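Local coordinates for protein neuraminidase (Influenza A virus, PDB 4K3Y) that forms the neuraminidase-like ectodomain of a bat influenza A virus, a tetramer of six-bladed propellers that probably lacks the sialidase activity of classical neuraminidases, at residues Leu9-Asn14 against Cys199-Gly204; Arg54-Ser59 against Lys94-Gly99; Asn251-Thr256 against Phe298-Val303. One frame throughout, in Å; residues are numbered along the deposited sequence.

How the contacts relate
The chain folds as a six-bladed beta propeller without helices, and the three contacts sample different parts of it. Contact 1 lays the N-terminal segment 9-14 on the first strand of the sheet 197-233. Contact 2 lies inside the sheet 40-98 and, along the sequence, is nested in the long loop that contact 1 closes. Contact 3 follows in series, joining the connection after strand 230-233 to a loop of the next sheet, 268-311. Centres of contacts 1 and 2 are 25 Å apart, those of 1 and 3 26 Å; contacts 2 and 3, 39 Å apart, lie on opposite sides of the chain's centre. None touches another, so they hold terminus, blade interior and inter-blade loops separately.

Contact 1: Leu9-Asn14 against Cys199-Gly204; sequences LVLGEN and CYYTSG
Two torsions bring Tyr201 and Glu13 together: the ring leaves its strand with CG anti to the backbone N (chi1 176°), and the Glu13 chain bends at chi2 (-66°), turning its carboxylate back to the phenol. Tyr201 OH donates over 2.7 Å to Glu13 OE2, which receives it on its syn lone pair, on the side of OE1. OE2 lies at the ring's edge and in its plane, whereas the carboxylate as a whole stands almost upright to the ring, the two planes being 87° apart. Further back along the tyrosine, Leu11 CD1 touches Tyr201 CB at 3.5 Å, and the carbonyl Gly12 O lies 3.9 Å from Tyr201 CD2, at the ring edge.

The second grip is on the main chain. Glu13 O accepts from two donors: Ser203 N, at 2.9 Å, lies in the carbonyl plane on a lone pair, while Thr202 OG1, at 2.8 Å, comes from above that plane. Two approaches so different in direction limit the ways this peptide can rotate. The donors belong to the end of strand 197-202 and the tight turn into strand 205-211, where Ser203 and Gly204 both have positive phi, as in a type I' turn.

Outside the pair, Asn152 OD1 accepts from Leu11 N and Gln332 OE1 from Gly12 N, so the irregular segment 9-14 is also held by strand 150-152 and by the loop carrying Gln332. The contact is one of several fastening segment 9-14, here to the first strand of a propeller blade. Chemically it is more polar than apolar: the hydrogen bond from the phenol would be expected to favour the ionised form of Glu13, and the bonds to Glu13 O fix the backbone beside it.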
# COMPACT_ATOMS: atom_id res chain seq x y z
N LEU C 9 -2.72 24.49 5.33
CA LEU C 9 -3.93 24.10 6.04
C LEU C 9 -4.53 25.27 6.81
O LEU C 9 -3.84 25.96 7.59
CB LEU C 9 -3.64 22.93 6.99
CG LEU C 9 -4.86 22.25 7.65
CD1 LEU C 9 -4.70 20.75 7.64
CD2 LEU C 9 -5.09 22.75 9.07
N VAL C 10 -5.82 25.50 6.58
CA VAL C 10 -6.54 26.57 7.24
C VAL C 10 -7.88 26.08 7.80
O VAL C 10 -8.70 25.50 7.09
CB VAL C 10 -6.70 27.81 6.33
CG1 VAL C 10 -7.13 27.39 4.93
CG2 VAL C 10 -7.68 28.81 6.93
N LEU C 11 -8.07 26.32 9.09
CA LEU C 11 -9.23 25.84 9.81
C LEU C 11 -10.35 26.87 9.78
O LEU C 11 -10.09 28.08 9.66
CB LEU C 11 -8.86 25.56 11.27
CG LEU C 11 -7.70 24.60 11.57
CD1 LEU C 11 -7.34 24.65 13.04
CD2 LEU C 11 -8.04 23.18 11.15
N GLY C 12 -11.59 26.39 9.89
CA GLY C 12 -12.74 27.27 10.02
C GLY C 12 -12.64 28.16 11.24
O GLY C 12 -12.21 27.73 12.31
N GLU C 13 -13.02 29.42 11.08
CA GLU C 13 -13.02 30.34 12.20
C GLU C 13 -14.21 30.04 13.10
O GLU C 13 -14.18 30.30 14.31
CB GLU C 13 -13.04 31.79 11.72
CG GLU C 13 -11.77 32.20 11.00
CD GLU C 13 -10.56 32.21 11.92
OE1 GLU C 13 -10.73 32.49 13.13
OE2 GLU C 13 -9.44 31.95 11.41
N ASN C 14 -15.26 29.48 12.50
CA ASN C 14 -16.45 29.16 13.27
C ASN C 14 -16.76 27.67 13.42
O ASN C 14 -16.90 26.93 12.44
CB ASN C 14 -17.65 29.96 12.76
CG ASN C 14 -17.79 31.30 13.45
OD1 ASN C 14 -17.42 31.46 14.62
ND2 ASN C 14 -18.30 32.29 12.72
N CYS C 199 -5.97 20.56 22.47
CA CYS C 199 -6.31 21.88 21.99
C CYS C 199 -7.26 21.86 20.81
O CYS C 199 -7.40 20.85 20.12
CB CYS C 199 -5.02 22.64 21.65
SG CYS C 199 -3.73 22.56 22.94
N TYR C 200 -7.93 22.99 20.58
CA TYR C 200 -8.70 23.22 19.37
C TYR C 200 -8.58 24.68 18.97
O TYR C 200 -8.22 25.53 19.78
CB TYR C 200 -10.16 22.81 19.55
CG TYR C 200 -10.92 23.62 20.57
CD1 TYR C 200 -10.83 23.35 21.94
CD2 TYR C 200 -11.75 24.66 20.17
CE1 TYR C 200 -11.54 24.09 22.86
CE2 TYR C 200 -12.46 25.41 21.09
CZ TYR C 200 -12.35 25.12 22.43
OH TYR C 200 -13.05 25.86 23.34
N TYR C 201 -8.86 24.97 17.71
CA TYR C 201 -8.84 26.36 17.23
C TYR C 201 -10.25 26.84 16.92
O TYR C 201 -11.03 26.14 16.27
CB TYR C 201 -7.98 26.48 15.97
CG TYR C 201 -7.98 27.86 15.34
CD1 TYR C 201 -7.13 28.85 15.82
CD2 TYR C 201 -8.83 28.17 14.28
CE1 TYR C 201 -7.12 30.11 15.26
CE2 TYR C 201 -8.83 29.44 13.71
CZ TYR C 201 -7.97 30.41 14.21
OH TYR C 201 -7.95 31.68 13.67
N THR C 202 -10.58 28.04 17.40
CA THR C 202 -11.73 28.74 16.87
C THR C 202 -11.65 30.22 17.22
O THR C 202 -11.02 30.58 18.22
CB THR C 202 -13.05 28.14 17.39
OG1 THR C 202 -14.15 28.71 16.67
CG2 THR C 202 -13.20 28.39 18.88
N SER C 203 -12.25 31.07 16.38
CA SER C 203 -12.38 32.51 16.64
C SER C 203 -11.05 33.21 16.89
O SER C 203 -10.96 34.11 17.73
CB SER C 203 -13.32 32.76 17.83
OG SER C 203 -14.67 32.46 17.51
N GLY C 204 -10.01 32.78 16.18
CA GLY C 204 -8.71 33.42 16.30
C GLY C 204 -7.86 32.98 17.48
O GLY C 204 -6.70 33.41 17.60

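Contact 2: Arg54-Ser59 against Lys94-Gly99; sequences RRFFVS and KFEAVG
Phe56 and Glu96 meet at the close-packed end of this contact, where Glu96 OE2 lies 3.5 Å from Phe56 CE2 and Glu96 CD 3.8 Å from the same ring carbon. The side chains cross at about a right angle, with carboxylate and ring planes inclined by 43°. A bend at chi2 (-81°) folds the glutamate so that its acid group reaches the ring. Beside it, Arg54 brings NH2 to within 3.5 Å of Lys94 CB, so the arginine passes across the base of the lysine chain.

The charges gather round the same carboxylate oxygen. Lys94 NZ forms a salt bridge of 3.5 Å with Glu96 OE2 along its own strand; Arg54 NE is near the same OE2 at 4.4 Å, beyond salt-bridge range. Ser81 OG, on the strand between, is hydrogen-bonded to both Arg54 NE and Glu96 OE2 and so bridges them, while Arg54 NH1 makes a salt bridge to Glu52. The negative oxygen probably offsets the nearness of the two cations.

The far end is sparser: Val58 CG1 touches Gly99 O at 3.8 Å, one branch against one carbonyl, and both residues are buried. Solvent lies on the side of Lys94, which is partly exposed beside the buried Arg54, Phe56 and Glu96.

Strands 53-61 and 94-98 are second and fourth in an antiparallel four-stranded sheet; the axes of the short segments come within 9.1 Å, with N-to-C directions 56° apart. The contact therefore reaches over strand 78-83, which separates them, at a place where Glu96 and Ala97 form a classic beta bulge. Trp111 and Val113 of strand 111-117, in the next sheet, cover this side, Phe45 of strand 40-48 meets the Phe56 ring, and Phe95 packs on Thr24 of a neighbouring subunit.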
# COMPACT_ATOMS: atom_id res chain seq x y z
N ARG C 54 -5.00 10.83 11.05
CA ARG C 54 -4.09 9.74 11.43
C ARG C 54 -4.09 9.47 12.92
O ARG C 54 -4.25 10.39 13.75
CB ARG C 54 -2.65 9.96 10.93
CG ARG C 54 -2.51 9.95 9.41
CD ARG C 54 -1.05 9.98 8.95
NE ARG C 54 -0.34 8.70 9.12
CZ ARG C 54 -0.59 7.58 8.43
NH1 ARG C 54 -1.56 7.55 7.52
NH2 ARG C 54 0.12 6.47 8.66
N ARG C 55 -3.92 8.20 13.24
CA ARG C 55 -3.82 7.70 14.60
C ARG C 55 -2.34 7.55 14.94
O ARG C 55 -1.68 6.60 14.48
CB ARG C 55 -4.47 6.31 14.71
CG ARG C 55 -4.99 5.98 16.08
CD ARG C 55 -4.43 4.69 16.64
NE ARG C 55 -5.37 3.58 16.49
CZ ARG C 55 -5.40 2.49 17.26
NH1 ARG C 55 -4.57 2.35 18.28
NH2 ARG C 55 -6.29 1.54 17.02
N PHE C 56 -1.81 8.49 15.71
CA PHE C 56 -0.45 8.38 16.18
C PHE C 56 -0.37 7.61 17.49
O PHE C 56 -1.30 7.66 18.31
CB PHE C 56 0.14 9.76 16.33
CG PHE C 56 0.38 10.42 15.02
CD1 PHE C 56 -0.66 11.02 14.33
CD2 PHE C 56 1.65 10.40 14.46
CE1 PHE C 56 -0.43 11.60 13.11
CE2 PHE C 56 1.88 10.98 13.24
CZ PHE C 56 0.84 11.59 12.56
N PHE C 57 0.74 6.91 17.68
CA PHE C 57 0.95 6.15 18.91
C PHE C 57 2.40 5.71 19.09
O PHE C 57 3.24 5.84 18.17
CB PHE C 57 0.04 4.92 18.95
CG PHE C 57 0.29 3.95 17.84
CD1 PHE C 57 1.25 2.95 17.96
CD2 PHE C 57 -0.44 4.03 16.66
CE1 PHE C 57 1.47 2.05 16.93
CE2 PHE C 57 -0.22 3.13 15.62
CZ PHE C 57 0.74 2.14 15.76
N VAL C 58 2.69 5.20 20.29
CA VAL C 58 3.98 4.60 20.60
C VAL C 58 3.76 3.10 20.75
O VAL C 58 2.75 2.68 21.31
CB VAL C 58 4.59 5.23 21.86
CG1 VAL C 58 5.90 4.54 22.23
CG2 VAL C 58 4.81 6.74 21.64
N SER C 59 4.67 2.29 20.24
CA SER C 59 4.45 0.84 20.20
C SER C 59 4.96 0.13 21.45
O SER C 59 5.78 0.69 22.19
CB SER C 59 5.20 0.24 19.04
OG SER C 59 6.58 0.42 19.27
N LYS C 94 3.08 3.27 9.48
CA LYS C 94 4.11 4.22 9.04
C LYS C 94 5.00 4.52 10.24
O LYS C 94 4.52 4.99 11.28
CB LYS C 94 3.48 5.52 8.51
CG LYS C 94 4.46 6.70 8.30
CD LYS C 94 3.92 7.65 7.20
CE LYS C 94 4.37 9.11 7.36
NZ LYS C 94 3.20 10.06 7.23
N PHE C 95 6.28 4.21 10.12
CA PHE C 95 7.25 4.57 11.16
C PHE C 95 7.48 6.09 11.15
O PHE C 95 7.51 6.72 10.10
CB PHE C 95 8.56 3.80 10.94
CG PHE C 95 9.70 4.31 11.76
CD1 PHE C 95 9.82 3.98 13.10
CD2 PHE C 95 10.67 5.11 11.18
CE1 PHE C 95 10.88 4.44 13.86
CE2 PHE C 95 11.73 5.58 11.93
CZ PHE C 95 11.83 5.24 13.27
N GLU C 96 7.63 6.68 12.33
CA GLU C 96 7.59 8.13 12.43
C GLU C 96 8.82 8.76 13.08
O GLU C 96 9.35 9.78 12.59
CB GLU C 96 6.31 8.57 13.14
CG GLU C 96 5.05 8.34 12.31
CD GLU C 96 4.80 9.45 11.27
OE1 GLU C 96 5.70 10.32 11.10
OE2 GLU C 96 3.71 9.44 10.64
N ALA C 97 9.28 8.16 14.17
CA ALA C 97 10.37 8.74 14.96
C ALA C 97 10.82 7.76 16.03
O ALA C 97 10.20 6.71 16.22
CB ALA C 97 9.94 10.07 15.60
N VAL C 98 11.88 8.12 16.73
CA VAL C 98 12.30 7.39 17.92
C VAL C 98 11.81 8.17 19.13
O VAL C 98 12.02 9.38 19.21
CB VAL C 98 13.82 7.27 17.99
CG1 VAL C 98 14.23 6.16 18.95
CG2 VAL C 98 14.37 7.01 16.60
N GLY C 99 11.14 7.48 20.05
CA GLY C 99 10.69 8.12 21.26
C GLY C 99 9.66 7.33 22.03
O GLY C 99 9.20 6.29 21.56

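Contact 3: Asn251-Thr256 against Phe298-Val303; sequences NYCDKT and FSVQTV
Asn251 and Val300 carry this surface contact between two loops. Asn251 ND2 donates to Val300 O at 3.1 Å, and the bond is nearly straight, with an N-H...O angle of 167°. The acceptor lies close to the amide plane of Asn251, but the donor sits 41° above the carbonyl plane of Val300, so no lone pair is met squarely. One methyl does the rest of the touching: Val300 CG1 lies 3.5 Å from Asn251 CB and also rests against the extended backbone at the Asn251-Tyr252 peptide. Cys253 SG is looser, at 4.1 Å from the same methyl.

The next shell fixes both partners. Asn251 OD1 accepts from Gly238 N, which sets the amide with its NH2 toward Val300, and Cys253 is held by its disulfide to Cys236. On the other loop, Ser299 OG accepts from Gln301 N at 2.7 Å, an ST turn that encloses Val300, while Thr302 OG1 is hydrogen-bonded to Thr296 O.

Farther along, Thr256 OG1 donates to Tyr252 OH over 3.0 Å, and Thr256 N bonds to Asp216 OD1, a residue of the calcium site. Segment 251-256 belongs to the long connection from strand 230-233 to strand 268-269, and segment 298-303 to the loop between strands 286-294 and 306-311; the contact thus joins the connection between two propeller blades to a loop within the second.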
# COMPACT_ATOMS: atom_id res chain seq x y z
N ASN C 251 -20.62 25.53 42.48
CA ASN C 251 -19.82 26.30 41.55
C ASN C 251 -19.00 27.37 42.27
O ASN C 251 -19.52 28.10 43.11
CB ASN C 251 -20.71 26.95 40.48
CG ASN C 251 -21.37 25.92 39.58
OD1 ASN C 251 -21.22 24.71 39.76
ND2 ASN C 251 -22.13 26.40 38.60
N TYR C 252 -17.71 27.42 41.96
CA TYR C 252 -16.82 28.48 42.44
C TYR C 252 -15.61 28.64 41.53
O TYR C 252 -15.28 27.73 40.76
CB TYR C 252 -16.41 28.27 43.91
CG TYR C 252 -15.69 26.98 44.24
CD1 TYR C 252 -14.35 26.78 43.89
CD2 TYR C 252 -16.33 25.99 44.98
CE1 TYR C 252 -13.68 25.59 44.23
CE2 TYR C 252 -15.67 24.81 45.33
CZ TYR C 252 -14.35 24.61 44.95
OH TYR C 252 -13.73 23.43 45.32
N CYS C 253 -14.94 29.79 41.60
CA CYS C 253 -14.00 30.14 40.54
C CYS C 253 -12.51 29.95 40.84
O CYS C 253 -11.67 30.68 40.33
CB CYS C 253 -14.28 31.55 40.00
SG CYS C 253 -15.76 31.63 38.95
N ASP C 254 -12.19 28.94 41.65
CA ASP C 254 -10.80 28.55 41.85
C ASP C 254 -10.65 27.05 42.08
O ASP C 254 -11.62 26.30 41.99
CB ASP C 254 -10.11 29.35 42.96
CG ASP C 254 -11.06 29.75 44.08
OD1 ASP C 254 -12.15 29.16 44.18
OD2 ASP C 254 -10.69 30.67 44.85
N LYS C 255 -9.42 26.63 42.39
CA LYS C 255 -9.07 25.22 42.35
C LYS C 255 -9.86 24.39 43.35
O LYS C 255 -10.23 24.87 44.42
CB LYS C 255 -7.57 25.01 42.61
CG LYS C 255 -6.61 25.65 41.60
CD LYS C 255 -5.19 25.70 42.19
CE LYS C 255 -4.20 26.40 41.27
NZ LYS C 255 -4.32 27.89 41.29
N THR C 256 -10.13 23.14 42.97
CA THR C 256 -10.61 22.14 43.91
C THR C 256 -9.42 21.30 44.37
O THR C 256 -9.08 20.28 43.78
CB THR C 256 -11.68 21.25 43.28
OG1 THR C 256 -12.77 22.07 42.85
CG2 THR C 256 -12.19 20.22 44.28
N PHE C 298 -16.54 29.59 32.49
CA PHE C 298 -15.89 30.53 33.41
C PHE C 298 -16.81 31.59 34.02
O PHE C 298 -16.43 32.74 34.20
CB PHE C 298 -14.71 31.18 32.69
CG PHE C 298 -13.89 30.19 31.92
CD1 PHE C 298 -13.19 29.19 32.58
CD2 PHE C 298 -13.83 30.25 30.53
CE1 PHE C 298 -12.43 28.26 31.88
CE2 PHE C 298 -13.07 29.34 29.82
CZ PHE C 298 -12.37 28.34 30.49
N SER C 299 -18.04 31.17 34.31
CA SER C 299 -18.96 31.90 35.17
C SER C 299 -19.52 30.89 36.16
O SER C 299 -19.48 29.69 35.92
CB SER C 299 -20.11 32.50 34.37
OG SER C 299 -21.26 32.60 35.19
N VAL C 300 -20.06 31.38 37.27
CA VAL C 300 -20.63 30.48 38.26
C VAL C 300 -22.12 30.33 37.99
O VAL C 300 -22.80 29.46 38.55
CB VAL C 300 -20.40 31.02 39.67
CG1 VAL C 300 -19.34 30.20 40.38
CG2 VAL C 300 -19.97 32.49 39.58
N GLN C 301 -22.63 31.18 37.10
CA GLN C 301 -24.04 31.17 36.76
C GLN C 301 -24.36 30.15 35.66
O GLN C 301 -25.50 29.67 35.61
CB GLN C 301 -24.52 32.57 36.35
CG GLN C 301 -24.27 33.67 37.39
CD GLN C 301 -23.45 34.81 36.81
OE1 GLN C 301 -23.80 35.37 35.77
NE2 GLN C 301 -22.35 35.16 37.48
N THR C 302 -23.39 29.82 34.81
CA THR C 302 -23.68 28.89 33.70
C THR C 302 -24.20 27.53 34.20
O THR C 302 -23.79 27.03 35.26
CB THR C 302 -22.53 28.76 32.65
OG1 THR C 302 -21.39 28.14 33.25
CG2 THR C 302 -22.14 30.14 32.11
N VAL C 303 -25.13 26.95 33.43
CA VAL C 303 -26.14 26.05 34.00
C VAL C 303 -25.84 24.55 34.04
O VAL C 303 -25.46 24.04 35.10
CB VAL C 303 -27.51 26.27 33.35
CG1 VAL C 303 -28.58 26.10 34.39
CG2 VAL C 303 -27.58 27.67 32.75